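Local coordinates for Lmo0740 protein (Listeria monocytogenes, PDB 4RFA), which probably regulates transcription as a Crp-type dimer, joining a cyclic nucleotide-binding-like beta domain to a C-terminal helix-turn-helix DNA-binding domain, at residues K27-K32 against Y107-D112; K48-I53 against D85-Y90; E152-A157 against N199-L204. All blocks are in the same frame, centred on the assembly; numbering follows the deposited sequence.

Interaction 1 of 3, residues K27-K32 against Y107-D112; sequences KYVTKK and YKIDAD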
loop_
_atom_site.group_PDB
_atom_site.type_symbol
_atom_site.label_atom_id
_atom_site.label_comp_id
_atom_site.label_asym_id
_atom_site.label_seq_id
_atom_site.Cartn_x
_atom_site.Cartn_y
_atom_site.Cartn_z
ATOM N N LYS A 27 -19.487 13.982 -20.066
ATOM C CA LYS A 27 -18.421 13.523 -20.916
ATOM C C LYS A 27 -17.332 12.800 -20.124
ATOM O O LYS A 27 -16.775 11.837 -20.606
ATOM C CB LYS A 27 -17.840 14.738 -21.624
ATOM C CG LYS A 27 -16.546 14.544 -22.373
ATOM C CD LYS A 27 -16.358 15.737 -23.284
ATOM C CE LYS A 27 -15.030 15.712 -24.001
ATOM N NZ LYS A 27 -14.914 16.937 -24.839
ATOM N N TYR A 28 -17.041 13.248 -18.915
ATOM C CA TYR A 28 -15.954 12.663 -18.160
ATOM C C TYR A 28 -16.353 11.819 -16.936
ATOM O O TYR A 28 -15.491 11.226 -16.285
ATOM C CB TYR A 28 -15.008 13.789 -17.720
ATOM C CG TYR A 28 -14.296 14.495 -18.866
ATOM C CD1 TYR A 28 -13.598 13.773 -19.820
ATOM C CD2 TYR A 28 -14.303 15.890 -18.979
ATOM C CE1 TYR A 28 -12.929 14.397 -20.860
ATOM C CE2 TYR A 28 -13.620 16.528 -20.011
ATOM C CZ TYR A 28 -12.938 15.765 -20.947
ATOM O OH TYR A 28 -12.269 16.349 -21.996
ATOM N N VAL A 29 -17.631 11.799 -16.583
ATOM C CA VAL A 29 -18.044 11.199 -15.326
ATOM C C VAL A 29 -19.179 10.265 -15.633
ATOM O O VAL A 29 -20.160 10.665 -16.202
ATOM C CB VAL A 29 -18.566 12.221 -14.315
ATOM C CG1 VAL A 29 -19.047 11.496 -13.076
ATOM C CG2 VAL A 29 -17.523 13.285 -13.999
ATOM N N THR A 30 -19.057 9.034 -15.197
ATOM C CA THR A 30 -19.952 7.971 -15.631
ATOM C C THR A 30 -20.207 7.107 -14.402
ATOM O O THR A 30 -19.339 6.991 -13.597
ATOM C CB THR A 30 -19.244 7.191 -16.753
ATOM O OG1 THR A 30 -19.697 7.692 -18.012
ATOM C CG2 THR A 30 -19.478 5.741 -16.692
ATOM N N LYS A 31 -21.380 6.492 -14.300
ATOM C CA LYS A 31 -21.770 5.687 -13.154
ATOM C C LYS A 31 -21.914 4.234 -13.578
ATOM O O LYS A 31 -22.376 3.956 -14.697
ATOM C CB LYS A 31 -23.131 6.179 -12.691
ATOM C CG LYS A 31 -23.582 5.659 -11.360
ATOM C CD LYS A 31 -24.812 6.418 -10.880
ATOM C CE LYS A 31 -26.055 6.042 -11.657
ATOM N NZ LYS A 31 -26.433 4.616 -11.450
ATOM N N LYS A 32 -21.571 3.328 -12.667
ATOM C CA LYS A 32 -21.680 1.895 -12.873
ATOM C C LYS A 32 -22.168 1.180 -11.605
ATOM O O LYS A 32 -21.632 1.413 -10.499
ATOM C CB LYS A 32 -20.308 1.369 -13.227
ATOM C CG LYS A 32 -20.163 0.781 -14.596
ATOM C CD LYS A 32 -20.729 -0.618 -14.664
ATOM C CE LYS A 32 -20.374 -1.232 -16.002
ATOM N NZ LYS A 32 -21.060 -2.537 -16.173
ATOM N N TYR A 107 -18.433 5.710 -9.427
ATOM C CA TYR A 107 -18.288 6.685 -10.492
ATOM C C TYR A 107 -16.987 6.477 -11.252
ATOM O O TYR A 107 -15.948 6.309 -10.680
ATOM C CB TYR A 107 -18.397 8.109 -9.924
ATOM C CG TYR A 107 -19.839 8.488 -9.669
ATOM C CD1 TYR A 107 -20.645 8.963 -10.685
ATOM C CD2 TYR A 107 -20.411 8.273 -8.429
ATOM C CE1 TYR A 107 -21.983 9.270 -10.450
ATOM C CE2 TYR A 107 -21.744 8.574 -8.184
ATOM C CZ TYR A 107 -22.515 9.072 -9.180
ATOM O OH TYR A 107 -23.824 9.339 -8.893
ATOM N N LYS A 108 -17.053 6.448 -12.566
ATOM C CA LYS A 108 -15.828 6.399 -13.362
ATOM C C LYS A 108 -15.557 7.813 -13.793
ATOM O O LYS A 108 -16.390 8.402 -14.468
ATOM C CB LYS A 108 -16.036 5.515 -14.590
ATOM C CG LYS A 108 -14.843 5.445 -15.523
ATOM C CD LYS A 108 -15.154 4.542 -16.692
ATOM C CE LYS A 108 -14.052 4.591 -17.740
ATOM N NZ LYS A 108 -14.541 3.996 -19.008
ATOM N N ILE A 109 -14.391 8.335 -13.442
ATOM C CA ILE A 109 -14.032 9.693 -13.797
ATOM C C ILE A 109 -12.766 9.793 -14.635
ATOM O O ILE A 109 -11.704 9.341 -14.236
ATOM C CB ILE A 109 -13.793 10.543 -12.550
ATOM C CG1 ILE A 109 -14.991 10.473 -11.621
ATOM C CG2 ILE A 109 -13.565 11.964 -12.984
ATOM C CD1 ILE A 109 -14.687 10.786 -10.192
ATOM N N ASP A 110 -12.876 10.430 -15.786
ATOM C CA ASP A 110 -11.750 10.556 -16.660
ATOM C C ASP A 110 -10.673 11.252 -15.865
ATOM O O ASP A 110 -10.916 12.246 -15.195
ATOM C CB ASP A 110 -12.129 11.298 -17.943
ATOM C CG ASP A 110 -10.919 11.723 -18.740
ATOM O OD1 ASP A 110 -10.164 12.606 -18.250
ATOM O OD2 ASP A 110 -10.719 11.147 -19.829
ATOM N N ALA A 111 -9.476 10.684 -15.917
ATOM C CA ALA A 111 -8.378 11.089 -15.069
ATOM C C ALA A 111 -7.773 12.449 -15.471
ATOM O O ALA A 111 -7.468 13.310 -14.614
ATOM C CB ALA A 111 -7.311 9.999 -15.120
ATOM N N ASP A 112 -7.597 12.668 -16.763
ATOM C CA ASP A 112 -7.202 14.025 -17.229
ATOM C C ASP A 112 -8.128 15.140 -16.682
ATOM O O ASP A 112 -7.634 16.146 -16.132
ATOM C CB ASP A 112 -7.145 14.095 -18.760
ATOM C CG ASP A 112 -5.729 13.922 -19.305
ATOM O OD1 ASP A 112 -5.025 12.968 -18.905
ATOM O OD2 ASP A 112 -5.320 14.757 -20.145
#
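In the beta-roll of the cyclic nucleotide-binding-like domain, strand 29-35 forms, within this chain, an outer edge of an antiparallel sheet and pairs with strand 103-110, Thr30 facing Lys108 as the hydrogen-bonded pair. Two backbone bonds join these residues: Thr30 N to Lys108 O, and Lys108 N to Thr30 O at 2.6 Å. Val29 with Ile109 and Lys31 with Tyr107 are the flanking non-hydrogen-bonded pairs. A third bond, Asp110 N to Tyr28 O at 2.8 Å, prolongs the pairing to the residue where helix 25-28 gives way to the strand.

On the face of Val29, Lys31 and Tyr107, the phenol ring of Tyr107 swings across the neighbouring strand. Its CG lies opposite the carbonyl carbon (chi1 -78°), which brings CD1 to 3.8 Å from CG1 of Val29. The aliphatic part of Lys31 crosses the same ring, CG lying 4.0 Å above its plane near the rim, before the chain bends away at its last two torsions. Thr30 CG2 and Lys108 CB meet on the other face.

At the far end, Asp110 is the N-cap of helix 111-120, its OD1 accepting from the backbone N of Phe113. The aromatic ring of Tyr28, stacked with Phe113, runs alongside this carboxylate with the planes 48° apart, and its CD1 comes within 3.4 Å of Asp110 CB.

Interaction 2 of 3, residues K48-I53 against D85-Y90; sequences KSIFFI and DAFSSY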
loop_
_atom_site.group_PDB
_atom_site.type_symbol
_atom_site.label_atom_id
_atom_site.label_comp_id
_atom_site.label_asym_id
_atom_site.label_seq_id
_atom_site.Cartn_x
_atom_site.Cartn_y
_atom_site.Cartn_z
ATOM N N LYS A 48 -7.348 7.153 -19.526
ATOM C CA LYS A 48 -7.624 6.314 -18.378
ATOM C C LYS A 48 -8.462 7.093 -17.359
ATOM O O LYS A 48 -8.573 8.311 -17.435
ATOM C CB LYS A 48 -6.299 5.837 -17.782
ATOM C CG LYS A 48 -5.313 5.421 -18.865
ATOM C CD LYS A 48 -4.310 4.393 -18.401
ATOM C CE LYS A 48 -3.461 3.932 -19.577
ATOM N NZ LYS A 48 -2.808 2.637 -19.251
ATOM N N SER A 49 -9.044 6.390 -16.405
ATOM C CA SER A 49 -9.883 7.034 -15.409
ATOM C C SER A 49 -9.686 6.493 -14.002
ATOM O O SER A 49 -9.102 5.449 -13.784
ATOM C CB SER A 49 -11.354 6.945 -15.835
ATOM O OG SER A 49 -11.606 5.754 -16.554
ATOM N N ILE A 50 -10.174 7.265 -13.057
ATOM C CA ILE A 50 -10.145 6.972 -11.650
ATOM C C ILE A 50 -11.571 6.534 -11.269
ATOM O O ILE A 50 -12.526 7.032 -11.855
ATOM C CB ILE A 50 -9.715 8.242 -10.906
ATOM C CG1 ILE A 50 -8.328 8.670 -11.371
ATOM C CG2 ILE A 50 -9.678 8.032 -9.424
ATOM C CD1 ILE A 50 -7.299 7.557 -11.298
ATOM N N PHE A 51 -11.706 5.607 -10.316
ATOM C CA PHE A 51 -13.028 5.081 -9.909
ATOM C C PHE A 51 -13.306 5.355 -8.444
ATOM O O PHE A 51 -12.517 5.025 -7.613
ATOM C CB PHE A 51 -13.105 3.556 -10.143
ATOM C CG PHE A 51 -12.855 3.166 -11.553
ATOM C CD1 PHE A 51 -11.558 3.137 -12.058
ATOM C CD2 PHE A 51 -13.890 2.872 -12.390
ATOM C CE1 PHE A 51 -11.323 2.836 -13.398
ATOM C CE2 PHE A 51 -13.671 2.559 -13.713
ATOM C CZ PHE A 51 -12.391 2.547 -14.224
ATOM N N PHE A 52 -14.430 5.979 -8.129
ATOM C CA PHE A 52 -14.832 6.159 -6.732
ATOM C C PHE A 52 -16.018 5.340 -6.313
ATOM O O PHE A 52 -17.108 5.469 -6.897
ATOM C CB PHE A 52 -15.220 7.609 -6.501
ATOM C CG PHE A 52 -14.077 8.455 -6.155
ATOM C CD1 PHE A 52 -13.546 8.404 -4.874
ATOM C CD2 PHE A 52 -13.490 9.262 -7.109
ATOM C CE1 PHE A 52 -12.449 9.172 -4.541
ATOM C CE2 PHE A 52 -12.394 10.039 -6.788
ATOM C CZ PHE A 52 -11.873 9.999 -5.502
ATOM N N ILE A 53 -15.854 4.563 -5.258
ATOM C CA ILE A 53 -16.950 3.743 -4.751
ATOM C C ILE A 53 -17.793 4.651 -3.881
ATOM O O ILE A 53 -17.271 5.327 -2.994
ATOM C CB ILE A 53 -16.465 2.582 -3.903
ATOM C CG1 ILE A 53 -15.339 1.826 -4.602
ATOM C CG2 ILE A 53 -17.633 1.709 -3.471
ATOM C CD1 ILE A 53 -15.451 1.645 -6.087
ATOM N N ASP A 85 -3.521 1.906 -9.721
ATOM C CA ASP A 85 -2.613 0.860 -10.195
ATOM C C ASP A 85 -2.367 0.879 -11.673
ATOM O O ASP A 85 -1.277 0.529 -12.136
ATOM C CB ASP A 85 -3.160 -0.515 -9.803
ATOM C CG ASP A 85 -3.126 -0.749 -8.315
ATOM O OD1 ASP A 85 -2.353 -0.067 -7.600
ATOM O OD2 ASP A 85 -3.862 -1.637 -7.844
ATOM N N ALA A 86 -3.348 1.318 -12.431
ATOM C CA ALA A 86 -3.224 1.339 -13.873
ATOM C C ALA A 86 -2.241 2.356 -14.400
ATOM O O ALA A 86 -1.851 2.315 -15.576
ATOM C CB ALA A 86 -4.588 1.602 -14.471
ATOM N N PHE A 87 -1.870 3.312 -13.554
ATOM C CA PHE A 87 -0.882 4.294 -13.921
ATOM C C PHE A 87 0.524 3.814 -13.650
ATOM O O PHE A 87 1.473 4.456 -14.028
ATOM C CB PHE A 87 -1.154 5.593 -13.166
ATOM C CG PHE A 87 -2.390 6.281 -13.640
ATOM C CD1 PHE A 87 -3.635 5.852 -13.224
ATOM C CD2 PHE A 87 -2.299 7.312 -14.566
ATOM C CE1 PHE A 87 -4.783 6.455 -13.695
ATOM C CE2 PHE A 87 -3.443 7.929 -15.037
ATOM C CZ PHE A 87 -4.684 7.505 -14.601
ATOM N N SER A 88 0.660 2.679 -13.009
ATOM C CA SER A 88 1.971 2.244 -12.545
ATOM C C SER A 88 2.803 1.741 -13.693
ATOM O O SER A 88 2.297 1.023 -14.536
ATOM C CB SER A 88 1.860 1.093 -11.569
ATOM O OG SER A 88 1.677 -0.104 -12.306
ATOM N N SER A 89 4.090 2.058 -13.651
ATOM C CA SER A 89 5.061 1.595 -14.625
ATOM C C SER A 89 5.301 0.073 -14.622
ATOM O O SER A 89 5.900 -0.438 -15.551
ATOM C CB SER A 89 6.380 2.317 -14.385
ATOM O OG SER A 89 6.948 1.895 -13.170
ATOM N N TYR A 90 4.819 -0.630 -13.596
ATOM C CA TYR A 90 4.984 -2.075 -13.445
ATOM C C TYR A 90 3.802 -2.667 -14.221
ATOM O O TYR A 90 3.116 -1.932 -14.936
ATOM C CB TYR A 90 4.812 -2.501 -11.954
ATOM C CG TYR A 90 5.898 -2.029 -10.981
ATOM C CD1 TYR A 90 6.229 -0.690 -10.871
ATOM C CD2 TYR A 90 6.553 -2.921 -10.134
ATOM C CE1 TYR A 90 7.205 -0.248 -9.995
ATOM C CE2 TYR A 90 7.526 -2.485 -9.237
ATOM C CZ TYR A 90 7.860 -1.136 -9.181
ATOM O OH TYR A 90 8.840 -0.643 -8.322
#
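Phe87, at the end of a short 3-10 turn, brings the outer end of its ring to Lys48 and Ile50 where strand 49-55 of the beta-roll begins. The turn belongs to the link between strands 81-82 and 95-99, in the part of the roll where relatives of the Crp family carry the phosphate-binding cassette.

The apolar contacts are made by the outer end of the ring. The side chains of Ile50 and Phe87 cross at about a right angle, and CD1 of Ile50 meets CE1 of Phe87 at 3.6 Å. Beside it, CB of Lys48 lies 3.9 Å from Phe87 CZ. Phe87 holds CG opposite its carbonyl carbon (chi1 -70°), a torsion that carries the ring out from the turn to the strand. Ala111, at the start of helix 111-120, also touches the ring, while Leu129 of the second subunit packs on Phe87, so this aromatic group joins the roll to the dimer interface.

Polar contributions across the pair are slight. Lys48 extends past the ring toward the turn, but its NZ stays 3.8 Å from Ala86 O, and no hydrogen bond links the segments. The next carbonyl, that of Phe87, accepts from Thr130 OG1 of the second subunit.

Within the turn, Asp85 O receives two donors from a single residue: the backbone N of Ser88 closes the turn, and Ser88 OG adds a second bond of 3.0 Å to Asp85 O.

Interaction 3 of 3, residues E152-A157 against N199-L204; sequences ERIYMA and NLLTEL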
loop_
_atom_site.group_PDB
_atom_site.type_symbol
_atom_site.label_atom_id
_atom_site.label_comp_id
_atom_site.label_asym_id
_atom_site.label_seq_id
_atom_site.Cartn_x
_atom_site.Cartn_y
_atom_site.Cartn_z
ATOM N N GLU A 152 -2.808 -15.032 15.547
ATOM C CA GLU A 152 -2.481 -13.624 15.552
ATOM C C GLU A 152 -3.125 -12.896 14.405
ATOM O O GLU A 152 -3.543 -11.773 14.562
ATOM C CB GLU A 152 -0.981 -13.459 15.472
ATOM C CG GLU A 152 -0.270 -14.000 16.701
ATOM C CD GLU A 152 1.214 -13.980 16.492
ATOM O OE1 GLU A 152 1.688 -14.539 15.467
ATOM O OE2 GLU A 152 1.880 -13.346 17.311
ATOM N N ARG A 153 -3.184 -13.516 13.232
ATOM C CA ARG A 153 -3.812 -12.865 12.092
ATOM C C ARG A 153 -5.301 -12.593 12.270
ATOM O O ARG A 153 -5.805 -11.561 11.840
ATOM C CB ARG A 153 -3.610 -13.705 10.845
ATOM C CG ARG A 153 -2.160 -13.735 10.417
ATOM C CD ARG A 153 -1.931 -14.088 8.976
ATOM N NE ARG A 153 -2.467 -15.382 8.547
ATOM C CZ ARG A 153 -1.822 -16.546 8.578
ATOM N NH1 ARG A 153 -0.591 -16.656 9.107
ATOM N NH2 ARG A 153 -2.416 -17.618 8.068
ATOM N N ILE A 154 -6.018 -13.510 12.911
ATOM C CA ILE A 154 -7.463 -13.342 13.027
ATOM C C ILE A 154 -7.813 -12.167 13.938
ATOM O O ILE A 154 -8.757 -11.408 13.673
ATOM C CB ILE A 154 -8.151 -14.656 13.463
ATOM C CG1 ILE A 154 -9.666 -14.536 13.292
ATOM C CG2 ILE A 154 -7.809 -15.053 14.895
ATOM C CD1 ILE A 154 -10.381 -15.833 13.551
ATOM N N TYR A 155 -7.059 -11.989 15.015
ATOM C CA TYR A 155 -7.260 -10.786 15.839
ATOM C C TYR A 155 -7.052 -9.533 15.040
ATOM O O TYR A 155 -7.824 -8.596 15.141
ATOM C CB TYR A 155 -6.262 -10.786 17.002
ATOM C CG TYR A 155 -6.791 -11.467 18.277
ATOM C CD1 TYR A 155 -7.716 -10.818 19.069
ATOM C CD2 TYR A 155 -6.345 -12.711 18.687
ATOM C CE1 TYR A 155 -8.201 -11.375 20.246
ATOM C CE2 TYR A 155 -6.803 -13.277 19.879
ATOM C CZ TYR A 155 -7.757 -12.601 20.632
ATOM O OH TYR A 155 -8.279 -13.082 21.800
HETATM N N MSE A 156 -5.949 -9.494 14.289
HETATM C CA MSE A 156 -5.569 -8.313 13.540
HETATM C C MSE A 156 -6.579 -8.096 12.460
HETATM O O MSE A 156 -6.952 -6.966 12.244
HETATM C CB MSE A 156 -4.192 -8.422 12.849
HETATM C CG MSE A 156 -3.104 -8.436 13.911
HETATM SE SE MSE A 156 -1.344 -8.915 13.104
HETATM C CE MSE A 156 -1.225 -7.214 12.151
ATOM N N ALA A 157 -7.002 -9.153 11.759
ATOM C CA ALA A 157 -8.070 -9.002 10.772
ATOM C C ALA A 157 -9.354 -8.383 11.386
ATOM O O ALA A 157 -9.952 -7.459 10.848
ATOM C CB ALA A 157 -8.392 -10.342 10.139
ATOM N N ASN A 199 -12.145 -23.037 14.557
ATOM C CA ASN A 199 -11.492 -23.308 15.831
ATOM C C ASN A 199 -10.970 -22.071 16.504
ATOM O O ASN A 199 -11.119 -21.903 17.703
ATOM C CB ASN A 199 -10.361 -24.280 15.589
ATOM C CG ASN A 199 -10.873 -25.674 15.309
ATOM O OD1 ASN A 199 -11.967 -26.024 15.736
ATOM N ND2 ASN A 199 -10.125 -26.449 14.557
ATOM N N LEU A 200 -10.409 -21.174 15.714
ATOM C CA LEU A 200 -9.950 -19.898 16.223
ATOM C C LEU A 200 -11.076 -19.003 16.700
ATOM O O LEU A 200 -10.911 -18.339 17.696
ATOM C CB LEU A 200 -9.159 -19.158 15.157
ATOM C CG LEU A 200 -7.877 -19.898 14.729
ATOM C CD1 LEU A 200 -7.291 -19.256 13.493
ATOM C CD2 LEU A 200 -6.884 -19.918 15.874
ATOM N N LEU A 201 -12.185 -18.932 15.970
ATOM C CA LEU A 201 -13.338 -18.203 16.428
ATOM C C LEU A 201 -13.816 -18.680 17.802
ATOM O O LEU A 201 -14.224 -17.851 18.631
ATOM C CB LEU A 201 -14.505 -18.270 15.424
ATOM C CG LEU A 201 -14.293 -17.538 14.099
ATOM C CD1 LEU A 201 -15.395 -17.919 13.125
ATOM C CD2 LEU A 201 -14.254 -16.043 14.306
ATOM N N THR A 202 -13.722 -19.973 18.079
ATOM C CA THR A 202 -14.120 -20.489 19.421
ATOM C C THR A 202 -13.222 -19.922 20.502
ATOM O O THR A 202 -13.701 -19.403 21.526
ATOM C CB THR A 202 -14.090 -22.020 19.455
ATOM O OG1 THR A 202 -15.045 -22.487 18.517
ATOM C CG2 THR A 202 -14.437 -22.579 20.831
ATOM N N GLU A 203 -11.915 -19.947 20.244
ATOM C CA GLU A 203 -10.961 -19.383 21.191
ATOM C C GLU A 203 -11.257 -17.905 21.459
ATOM O O GLU A 203 -11.252 -17.485 22.593
ATOM C CB GLU A 203 -9.540 -19.569 20.701
ATOM C CG GLU A 203 -9.071 -21.012 20.684
ATOM C CD GLU A 203 -7.675 -21.124 20.086
ATOM O OE1 GLU A 203 -6.749 -20.471 20.602
ATOM O OE2 GLU A 203 -7.504 -21.844 19.086
ATOM N N LEU A 204 -11.529 -17.141 20.409
ATOM C CA LEU A 204 -11.798 -15.721 20.520
ATOM C C LEU A 204 -13.069 -15.432 21.338
ATOM O O LEU A 204 -13.173 -14.411 21.998
ATOM C CB LEU A 204 -11.894 -15.083 19.113
ATOM C CG LEU A 204 -10.592 -14.342 18.592
ATOM C CD1 LEU A 204 -9.365 -15.214 18.648
ATOM C CD2 LEU A 204 -10.781 -13.809 17.176
#
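Ile154 and Tyr155 of helix 150-165 meet the leucines of helix 194-206 in the C-terminal domain, where helices 183-189 and 194-206 are consistent with the helix-turn-helix of Crp-type regulators. The axes of the two short segments come no closer than 10.6 Å and cross at -67°.

The side chain of Ile154 sets out toward the partner helix. Its extended branch, with CG1 opposite the backbone N (chi1 -168°), sends CD1 to 3.9 Å from Leu200 CB and 4.0 Å from Leu201 CD2. The other branch, CG2, meets Leu204 CD2 at 3.9 Å. Leu186 of helix 183-189 packs on Ile154 as well.

One residue later, Tyr155 slides past Leu204 in the opposite direction and presents a ring face to it. Leu204 CG lies 4.1 Å from the ring centroid, 19° off the normal, a CH-pi contact, and Leu204 CD1 approaches Tyr155 CE2 to 3.4 Å; Phe209 meets the same ring edge-to-face.

Between the segments the contact is purely apolar, branched aliphatic groups fitting against one another and one aromatic face, while at its edge a salt bridge from Glu203 OE1 to Lys151 NZ also ties the two helices together.

Overall arrangement
Interactions 1 and 2 both reach one sheet. Strand 103-110 lies between strands 29-35 and 49-55, and interaction 2 is nested in the chain loop that interaction 1 closes; their centres are about 12 Å apart. Direct backbone links join them, with Ile109 N 2.8 Å from Ile50 O and Tyr107 N 2.9 Å from Phe52 O, both probable hydrogen bonds. Interaction 3 follows later in the chain, on the opposite side of its centre, in the putative DNA-binding domain. Its centre is about 40 Å from that of interaction 1 and about 34 Å from that of interaction 2, and about 19 Å separates the nearest atoms of interactions 2 and 3.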